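Local coordinates for protein putative oxidoreductase (Pseudomonas putida, PDB 3L6D) that probably binds NADP and acts as an oxidoreductase of the 6-phosphogluconate dehydrogenase-like type, its substrate not being established, at residues 13-18 against 69-74; 35-40 against 51-56; 238-243 against 284-289. All blocks are in the same frame, centred on the assembly; numbering follows the deposited sequence.

Contact 1: 13-18 against 69-74; sequences SVIGLG and TIFVLL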
loop_
_atom_site.group_PDB
_atom_site.type_symbol
_atom_site.label_atom_id
_atom_site.label_comp_id
_atom_site.label_asym_id
_atom_site.label_seq_id
_atom_site.Cartn_x
_atom_site.Cartn_y
_atom_site.Cartn_z
ATOM N N SER B 13 -11.382 -2.800 -33.844
ATOM C CA SER B 13 -12.320 -3.909 -33.745
ATOM C C SER B 13 -11.989 -4.577 -32.414
ATOM O O SER B 13 -10.860 -4.457 -31.929
ATOM C CB SER B 13 -12.108 -4.932 -34.878
ATOM O OG SER B 13 -12.473 -4.359 -36.144
ATOM N N VAL B 14 -12.986 -5.234 -31.828
ATOM C CA VAL B 14 -12.802 -5.943 -30.556
ATOM C C VAL B 14 -13.390 -7.330 -30.733
ATOM O O VAL B 14 -14.557 -7.492 -31.110
ATOM C CB VAL B 14 -13.530 -5.218 -29.368
ATOM C CG1 VAL B 14 -13.244 -5.949 -28.025
ATOM C CG2 VAL B 14 -13.085 -3.797 -29.255
ATOM N N ILE B 15 -12.579 -8.298 -30.416
ATOM C CA ILE B 15 -12.957 -9.651 -30.550
ATOM C C ILE B 15 -12.893 -10.329 -29.205
ATOM O O ILE B 15 -11.899 -10.388 -28.549
ATOM C CB ILE B 15 -12.074 -10.306 -31.542
ATOM C CG1 ILE B 15 -12.455 -9.856 -32.920
ATOM C CG2 ILE B 15 -12.164 -11.767 -31.433
ATOM C CD1 ILE B 15 -11.666 -10.443 -33.899
ATOM N N GLY B 16 -14.030 -10.855 -28.848
ATOM C CA GLY B 16 -14.269 -11.466 -27.576
ATOM C C GLY B 16 -15.018 -10.437 -26.784
ATOM O O GLY B 16 -14.536 -9.359 -26.551
ATOM N N LEU B 17 -16.202 -10.799 -26.339
ATOM C CA LEU B 17 -17.028 -9.880 -25.610
ATOM C C LEU B 17 -17.513 -10.554 -24.377
ATOM O O LEU B 17 -18.685 -10.769 -24.199
ATOM C CB LEU B 17 -18.232 -9.502 -26.442
ATOM C CG LEU B 17 -18.007 -9.285 -27.924
ATOM C CD1 LEU B 17 -19.241 -8.978 -28.655
ATOM C CD2 LEU B 17 -16.950 -8.231 -28.155
ATOM N N GLY B 18 -16.561 -10.818 -23.505
ATOM C CA GLY B 18 -16.754 -11.193 -22.134
ATOM C C GLY B 18 -16.716 -9.886 -21.392
ATOM O O GLY B 18 -16.742 -8.846 -21.992
ATOM N N THR B 69 -7.081 -4.629 -34.046
ATOM C CA THR B 69 -8.114 -5.414 -33.450
ATOM C C THR B 69 -7.648 -5.780 -32.030
ATOM O O THR B 69 -6.514 -6.241 -31.826
ATOM C CB THR B 69 -8.380 -6.719 -34.244
ATOM O OG1 THR B 69 -8.899 -6.403 -35.536
ATOM C CG2 THR B 69 -9.406 -7.564 -33.522
ATOM N N ILE B 70 -8.515 -5.562 -31.054
ATOM C CA ILE B 70 -8.193 -5.921 -29.692
ATOM C C ILE B 70 -8.728 -7.341 -29.444
ATOM O O ILE B 70 -9.911 -7.606 -29.710
ATOM C CB ILE B 70 -8.831 -4.906 -28.759
ATOM C CG1 ILE B 70 -8.092 -3.576 -28.861
ATOM C CG2 ILE B 70 -8.815 -5.373 -27.298
ATOM C CD1 ILE B 70 -8.865 -2.510 -28.180
ATOM N N PHE B 71 -7.870 -8.261 -28.976
ATOM C CA PHE B 71 -8.289 -9.645 -28.637
ATOM C C PHE B 71 -8.429 -9.796 -27.122
ATOM O O PHE B 71 -7.523 -9.450 -26.376
ATOM C CB PHE B 71 -7.245 -10.684 -29.024
ATOM C CG PHE B 71 -7.253 -11.107 -30.452
ATOM C CD1 PHE B 71 -7.518 -10.224 -31.466
ATOM C CD2 PHE B 71 -6.865 -12.388 -30.777
ATOM C CE1 PHE B 71 -7.497 -10.627 -32.811
ATOM C CE2 PHE B 71 -6.818 -12.816 -32.103
ATOM C CZ PHE B 71 -7.141 -11.921 -33.132
ATOM N N VAL B 72 -9.572 -10.293 -26.662
ATOM C CA VAL B 72 -9.759 -10.512 -25.240
ATOM C C VAL B 72 -10.548 -11.808 -25.134
ATOM O O VAL B 72 -11.769 -11.801 -25.117
ATOM C CB VAL B 72 -10.526 -9.359 -24.507
ATOM C CG1 VAL B 72 -10.150 -9.377 -23.029
ATOM C CG2 VAL B 72 -10.258 -7.995 -25.084
ATOM N N LEU B 73 -9.834 -12.916 -25.078
ATOM C CA LEU B 73 -10.458 -14.228 -25.254
ATOM C C LEU B 73 -10.302 -15.056 -24.000
ATOM O O LEU B 73 -9.607 -14.634 -23.076
ATOM C CB LEU B 73 -9.838 -14.945 -26.445
ATOM C CG LEU B 73 -10.162 -14.265 -27.787
ATOM C CD1 LEU B 73 -9.176 -14.699 -28.850
ATOM C CD2 LEU B 73 -11.595 -14.504 -28.245
ATOM N N LEU B 74 -10.967 -16.218 -23.962
ATOM C CA LEU B 74 -10.949 -17.035 -22.747
ATOM C C LEU B 74 -9.522 -17.423 -22.400
ATOM O O LEU B 74 -9.051 -17.155 -21.294
ATOM C CB LEU B 74 -11.824 -18.300 -22.869
ATOM C CG LEU B 74 -11.923 -19.107 -21.543
ATOM C CD1 LEU B 74 -12.474 -18.250 -20.380
ATOM C CD2 LEU B 74 -12.722 -20.408 -21.675
HETATM O O HOH W 1 -13.775 -10.453 -22.832
#
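Ile15 and Thr69 meet at the apolar centre, with Ile15 CD1 3.7 Å from Thr69 CG2. They sit on neighbouring parallel strands, 12-15 and 68-71, of the Rossmann fold. The first torsion of Thr69 (chi1 -65°) sets CG2 against Ile15 CD1 and OG1 beside Ser13, with OG1 3.6 Å from Ser13 CB. Ile15 CD1 also approaches the Phe71 ring at a slant, 4.3 Å from Phe71 CE1. Helix 59-65 packs on this face through Val59, Ala62 and Leu63. With an alanine at Thr69, both branches are lost, which would probably open a gap beside Ser13 CB and leave the end of Ile15 freer to turn. Val14 and Ile70 lie on the other face, where Met24 and Leu28 of helix 19-30 pack on Ile70.

Further out the backbones are joined by three bonds. Ile70 N donates to Ser13 O at 2.7 Å, Ile15 N to Ile70 O, and Val72 N to Ile15 O. Ser13 OG is hydrogen-bonded to Ala62 O and Ser66 OG. The positive phi of Gly16 calls for glycine, and a CB would also run into Val72 O. Gly16 and Gly18 fit the GxGxxG pattern, consistent with a dinucleotide-binding turn. At the polar edge a water accepts from Gly18 N at 2.9 Å and donates weakly to Val72 O.

Contact 2: 35-40 against 51-56; sequences VAIWNR and AGAHLC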
loop_
_atom_site.group_PDB
_atom_site.type_symbol
_atom_site.label_atom_id
_atom_site.label_comp_id
_atom_site.label_asym_id
_atom_site.label_seq_id
_atom_site.Cartn_x
_atom_site.Cartn_y
_atom_site.Cartn_z
ATOM N N VAL B 35 -16.428 1.535 -33.629
ATOM C CA VAL B 35 -15.989 0.179 -33.145
ATOM C C VAL B 35 -16.752 -0.947 -33.843
ATOM O O VAL B 35 -17.993 -0.940 -33.886
ATOM C CB VAL B 35 -16.205 0.046 -31.605
ATOM C CG1 VAL B 35 -15.608 -1.302 -31.069
ATOM C CG2 VAL B 35 -15.600 1.233 -30.816
ATOM N N ALA B 36 -16.010 -1.944 -34.337
ATOM C CA ALA B 36 -16.615 -3.122 -34.895
ATOM C C ALA B 36 -16.292 -4.283 -33.965
ATOM O O ALA B 36 -15.254 -4.280 -33.309
ATOM C CB ALA B 36 -16.080 -3.372 -36.316
ATOM N N ILE B 37 -17.219 -5.234 -33.864
ATOM C CA ILE B 37 -17.073 -6.352 -32.894
ATOM C C ILE B 37 -17.435 -7.661 -33.542
ATOM O O ILE B 37 -18.175 -7.722 -34.565
ATOM C CB ILE B 37 -17.971 -6.170 -31.625
ATOM C CG1 ILE B 37 -19.462 -6.172 -32.043
ATOM C CG2 ILE B 37 -17.545 -4.870 -30.797
ATOM C CD1 ILE B 37 -20.428 -6.224 -30.874
ATOM N N TRP B 38 -16.928 -8.730 -32.923
ATOM C CA TRP B 38 -17.344 -10.075 -33.275
ATOM C C TRP B 38 -17.239 -10.871 -31.996
ATOM O O TRP B 38 -16.347 -10.650 -31.192
ATOM C CB TRP B 38 -16.432 -10.709 -34.344
ATOM C CG TRP B 38 -16.830 -12.151 -34.666
ATOM C CD1 TRP B 38 -17.717 -12.581 -35.622
ATOM C CD2 TRP B 38 -16.375 -13.320 -33.993
ATOM N NE1 TRP B 38 -17.823 -13.964 -35.593
ATOM C CE2 TRP B 38 -17.006 -14.437 -34.601
ATOM C CE3 TRP B 38 -15.478 -13.535 -32.947
ATOM C CZ2 TRP B 38 -16.782 -15.750 -34.168
ATOM C CZ3 TRP B 38 -15.264 -14.850 -32.508
ATOM C CH2 TRP B 38 -15.911 -15.928 -33.122
ATOM N N ASN B 39 -18.176 -11.790 -31.822
ATOM C CA ASN B 39 -18.130 -12.722 -30.750
ATOM C C ASN B 39 -19.039 -13.903 -30.973
ATOM O O ASN B 39 -19.622 -14.071 -32.048
ATOM C CB ASN B 39 -18.610 -12.057 -29.487
ATOM C CG ASN B 39 -18.082 -12.730 -28.282
ATOM O OD1 ASN B 39 -16.905 -12.624 -27.997
ATOM N ND2 ASN B 39 -18.930 -13.467 -27.583
ATOM N N ARG B 40 -19.170 -14.702 -29.911
ATOM C CA ARG B 40 -20.142 -15.811 -29.836
ATOM C C ARG B 40 -21.273 -15.515 -28.817
ATOM O O ARG B 40 -22.033 -16.423 -28.437
ATOM C CB ARG B 40 -19.399 -17.101 -29.471
ATOM C CG ARG B 40 -18.124 -17.371 -30.312
ATOM C CD ARG B 40 -17.610 -18.811 -30.080
ATOM N NE ARG B 40 -16.441 -19.189 -30.887
ATOM C CZ ARG B 40 -16.438 -20.137 -31.829
ATOM N NH1 ARG B 40 -17.546 -20.827 -32.104
ATOM N NH2 ARG B 40 -15.324 -20.404 -32.509
ATOM N N ALA B 51 -25.454 0.238 -28.377
ATOM C CA ALA B 51 -24.560 1.364 -28.008
ATOM C C ALA B 51 -23.778 1.957 -29.191
ATOM O O ALA B 51 -22.971 2.859 -28.979
ATOM C CB ALA B 51 -23.587 0.936 -26.897
ATOM N N GLY B 52 -24.026 1.472 -30.417
ATOM C CA GLY B 52 -23.343 1.954 -31.631
ATOM C C GLY B 52 -22.246 1.091 -32.274
ATOM O O GLY B 52 -21.712 1.459 -33.325
ATOM N N ALA B 53 -21.900 -0.064 -31.683
ATOM C CA ALA B 53 -20.945 -0.981 -32.352
ATOM C C ALA B 53 -21.507 -1.645 -33.616
ATOM O O ALA B 53 -22.710 -1.946 -33.691
ATOM C CB ALA B 53 -20.434 -2.084 -31.377
ATOM N N HIS B 54 -20.623 -1.920 -34.579
ATOM C CA HIS B 54 -21.004 -2.607 -35.821
ATOM C C HIS B 54 -20.707 -4.087 -35.591
ATOM O O HIS B 54 -19.575 -4.439 -35.289
ATOM C CB HIS B 54 -20.139 -2.129 -36.983
ATOM C CG HIS B 54 -20.320 -2.928 -38.237
ATOM N ND1 HIS B 54 -21.360 -2.706 -39.117
ATOM C CD2 HIS B 54 -19.602 -3.957 -38.751
ATOM C CE1 HIS B 54 -21.276 -3.564 -40.122
ATOM N NE2 HIS B 54 -20.222 -4.338 -39.920
ATOM N N LEU B 55 -21.713 -4.937 -35.727
ATOM C CA LEU B 55 -21.508 -6.382 -35.607
ATOM C C LEU B 55 -21.002 -6.944 -36.940
ATOM O O LEU B 55 -21.637 -6.742 -38.006
ATOM C CB LEU B 55 -22.849 -7.058 -35.230
ATOM C CG LEU B 55 -22.840 -8.575 -35.100
ATOM C CD1 LEU B 55 -21.843 -9.009 -34.011
ATOM C CD2 LEU B 55 -24.303 -9.073 -34.831
ATOM N N CYS B 56 -19.882 -7.650 -36.891
ATOM C CA CYS B 56 -19.288 -8.243 -38.090
ATOM C C CYS B 56 -19.705 -9.702 -38.172
ATOM O O CYS B 56 -19.963 -10.345 -37.162
ATOM C CB CYS B 56 -17.747 -8.199 -38.045
ATOM S SG CYS B 56 -17.003 -6.545 -37.976
HETATM O O HOH W 2 -19.238 2.467 -33.935
#
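Ala36 and Cys56 fit together on one face of this strand pair, with Ala36 CB 3.7 Å from Cys56 SG. The His54 ring stands beside them and turns its edge to both, so the small methyl and the sulfur fill the space along the ring's rim. Ala61 and Ala62 of helix 59-65 pack against Cys56.

The other face is built around Ile37. Its CG1 takes the crowded position between backbone N and carbonyl carbon (chi1 63°), which sets CG1 against His54 O and Leu55 and leaves CG2 and CD1 to straddle Ala53 CB. The methyl of Ala53 is the bump received by this fork: Ala53 CB lies 4.1 Å from Ile37 CG2 and 4.2 Å from Ile37 CD1. Leu55 reaches back from the sheet edge, bringing Leu55 CD1 to 4.2 Å from Ile37 CG1. Leu48 of helix 42-50 packs on both Ile37 and Ala53. Strand 35-38, this helix and strand 54-55 form a beta-alpha-beta unit. The helix ends in a Schellman motif at Gly52, whose positive phi suits glycine.

Parallel pairing holds the backbones together. His54 N donates to Val35 O, Ile37 N to His54 O, and Cys56 N to Ile37 O. A water accepts from Val35 N and donates to Gly52 O at 2.7 Å. The carbonyl oxygen of Cys56 lies at the indole edge, near its plane, 3.5 Å from Trp38 CD1. The chemistry is therefore divided: backbone bonds fix the strand register, while apolar branches and a thiol fill the two faces, and no salt bridge joins the segments.

Contact 3: 238-243 against 284-289; sequences DQARLD and QDIAAT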
loop_
_atom_site.group_PDB
_atom_site.type_symbol
_atom_site.label_atom_id
_atom_site.label_comp_id
_atom_site.label_asym_id
_atom_site.label_seq_id
_atom_site.Cartn_x
_atom_site.Cartn_y
_atom_site.Cartn_z
ATOM N N ASP B 238 20.334 6.855 9.314
ATOM C CA ASP B 238 19.987 8.042 10.024
ATOM C C ASP B 238 18.568 8.077 10.490
ATOM O O ASP B 238 18.313 8.557 11.562
ATOM C CB ASP B 238 20.353 9.320 9.260
ATOM C CG ASP B 238 19.703 9.422 7.889
ATOM O OD1 ASP B 238 20.207 8.807 6.942
ATOM O OD2 ASP B 238 18.720 10.175 7.740
ATOM N N GLN B 239 17.607 7.657 9.696
ATOM C CA GLN B 239 16.224 7.780 10.162
ATOM C C GLN B 239 15.371 6.557 10.618
ATOM O O GLN B 239 14.581 6.642 11.538
ATOM C CB GLN B 239 15.473 8.607 9.134
ATOM C CG GLN B 239 14.031 8.832 9.429
ATOM C CD GLN B 239 13.586 10.229 9.074
ATOM O OE1 GLN B 239 12.705 10.777 9.678
ATOM N NE2 GLN B 239 14.205 10.788 8.069
ATOM N N ALA B 240 15.507 5.458 9.901
ATOM C CA ALA B 240 14.722 4.274 10.075
ATOM C C ALA B 240 15.565 3.024 10.087
ATOM O O ALA B 240 15.590 2.340 9.109
ATOM C CB ALA B 240 13.728 4.204 9.002
ATOM N N ARG B 241 16.266 2.737 11.162
ATOM C CA ARG B 241 17.137 1.584 11.189
ATOM C C ARG B 241 16.423 0.277 11.002
ATOM O O ARG B 241 15.404 0.043 11.554
ATOM C CB ARG B 241 17.912 1.533 12.499
ATOM C CG ARG B 241 18.962 2.573 12.608
ATOM C CD ARG B 241 19.728 2.470 13.890
ATOM N NE ARG B 241 20.285 1.156 14.097
ATOM C CZ ARG B 241 21.570 0.927 14.240
ATOM N NH1 ARG B 241 22.419 1.931 14.173
ATOM N NH2 ARG B 241 22.003 -0.297 14.436
ATOM N N LEU B 242 17.018 -0.593 10.235
ATOM C CA LEU B 242 16.461 -1.916 10.038
ATOM C C LEU B 242 16.361 -2.703 11.359
ATOM O O LEU B 242 15.331 -3.341 11.597
ATOM C CB LEU B 242 17.241 -2.674 8.969
ATOM C CG LEU B 242 16.595 -3.957 8.458
ATOM C CD1 LEU B 242 16.788 -4.060 6.977
ATOM C CD2 LEU B 242 17.198 -5.167 9.190
ATOM N N ASP B 243 17.387 -2.656 12.209
ATOM C CA ASP B 243 17.345 -3.447 13.445
ATOM C C ASP B 243 16.255 -2.994 14.405
ATOM O O ASP B 243 15.608 -3.819 15.013
ATOM C CB ASP B 243 18.709 -3.574 14.167
ATOM C CG ASP B 243 19.363 -2.233 14.495
ATOM O OD1 ASP B 243 20.556 -2.276 14.831
ATOM O OD2 ASP B 243 18.738 -1.151 14.423
ATOM N N GLN B 284 21.448 -0.283 8.691
ATOM C CA GLN B 284 21.014 0.498 7.524
ATOM C C GLN B 284 19.523 0.885 7.550
ATOM O O GLN B 284 18.759 0.381 8.365
ATOM C CB GLN B 284 21.368 -0.233 6.228
ATOM C CG GLN B 284 22.860 -0.507 6.072
ATOM C CD GLN B 284 23.155 -1.266 4.817
ATOM O OE1 GLN B 284 22.532 -1.038 3.774
ATOM N NE2 GLN B 284 24.113 -2.190 4.898
ATOM N N ASP B 285 19.140 1.794 6.656
ATOM C CA ASP B 285 17.752 2.162 6.428
ATOM C C ASP B 285 16.964 0.897 6.082
ATOM O O ASP B 285 17.499 -0.057 5.485
ATOM C CB ASP B 285 17.651 3.188 5.297
ATOM C CG ASP B 285 16.222 3.707 5.078
ATOM O OD1 ASP B 285 15.850 4.732 5.696
ATOM O OD2 ASP B 285 15.470 3.116 4.269
ATOM N N ILE B 286 15.708 0.907 6.508
ATOM C CA ILE B 286 14.758 -0.181 6.295
ATOM C C ILE B 286 14.668 -0.590 4.815
ATOM O O ILE B 286 14.482 -1.784 4.495
ATOM C CB ILE B 286 13.398 0.198 6.911
ATOM C CG1 ILE B 286 12.417 -0.988 6.900
ATOM C CG2 ILE B 286 12.809 1.480 6.214
ATOM C CD1 ILE B 286 12.911 -2.230 7.653
ATOM N N ALA B 287 14.873 0.368 3.911
ATOM C CA ALA B 287 14.888 0.051 2.473
ATOM C C ALA B 287 16.013 -0.925 2.089
ATOM O O ALA B 287 15.937 -1.519 1.020
ATOM C CB ALA B 287 14.957 1.312 1.619
ATOM N N ALA B 288 17.017 -1.124 2.955
ATOM C CA ALA B 288 18.093 -2.091 2.656
ATOM C C ALA B 288 17.557 -3.509 2.665
ATOM O O ALA B 288 18.234 -4.450 2.201
ATOM C CB ALA B 288 19.261 -1.976 3.645
ATOM N N THR B 289 16.359 -3.682 3.208
ATOM C CA THR B 289 15.661 -4.964 3.113
ATOM C C THR B 289 15.676 -5.443 1.656
ATOM O O THR B 289 15.850 -6.633 1.381
ATOM C CB THR B 289 14.207 -4.868 3.625
ATOM O OG1 THR B 289 14.206 -4.456 4.996
ATOM C CG2 THR B 289 13.492 -6.235 3.534
#
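The carboxylate of Asp285 comes up beside Ala240, with OD1 4.0 Å from Ala240 CB, neither squarely over the face nor at the edge. This is a junction in the helical C-terminal domain, where the start of helix 242-259 meets the loop after helix 264-281. Asp285 OD2 accepts from Ala287 N at 2.8 Å, on its anti side and 32° out of the carboxylate plane. That bond makes an Asx turn. Arg229 forms salt bridges to OD1 of both Asp285 and Asp238, and probably offsets their like charges.

The second flat group is the Arg241 guanidinium. Asp243 lies at its edge, in plane, and the two form a salt bridge. It rests on Arg241 NE, 2.8 Å from Asp243 OD2. That oxygen is met on its syn side, in the guanidinium plane and 20° out of the carboxylate plane. The second arm, from NH2 to OD1, is modelled unusually short and its length is doubtful. The pair stays within the segment 238-243, and Arg241 holds the N-cap position of the helix.

Between the segments the backbones form a single bridge. Ile286 N donates to Ala240 O at 3.0 Å, and Leu242 N donates to Gln284 O at 2.7 Å. Leu242 carries much of the apolar contact. Its extended first torsion (chi1 -168°) carries CG to 4.1 Å from Ile286 CD1, the two side chains crossing at about a right angle. Val273, Ala276 and Ala277 of helix 264-281 also pack on Leu242. Tyr130 of the second subunit packs on Ala240, and Met187 of that subunit on Ile286. Leu242 CD1 comes tightly up to Thr289 OG1, at 3.3 Å. That hydroxyl donates to Ile286 O at 2.7 Å, and the same carbonyl oxygen also accepts from Thr289 N.

Contacts 1 and 2 belong to one sheet. Their centres are 10 Å apart, and strands 12-15 and 35-38 lie side by side. Val14 N meets Ala36 O at 2.9 Å, and Leu17 N meets Asn39 OD1 at 2.6 Å, both probable hydrogen bonds. The second tethers the glycine turn of contact 1 to the end of strand 35-38, where a Rossmann fold usually holds its dinucleotide. Contact 3 lies in the C-terminal domain, on the opposite side of the chain's centre. Its centre is about 47 Å from that of contact 1 and 55 Å from that of contact 2. It faces the second subunit instead: Gln239 OE1 accepts from Arg132 N of that chain.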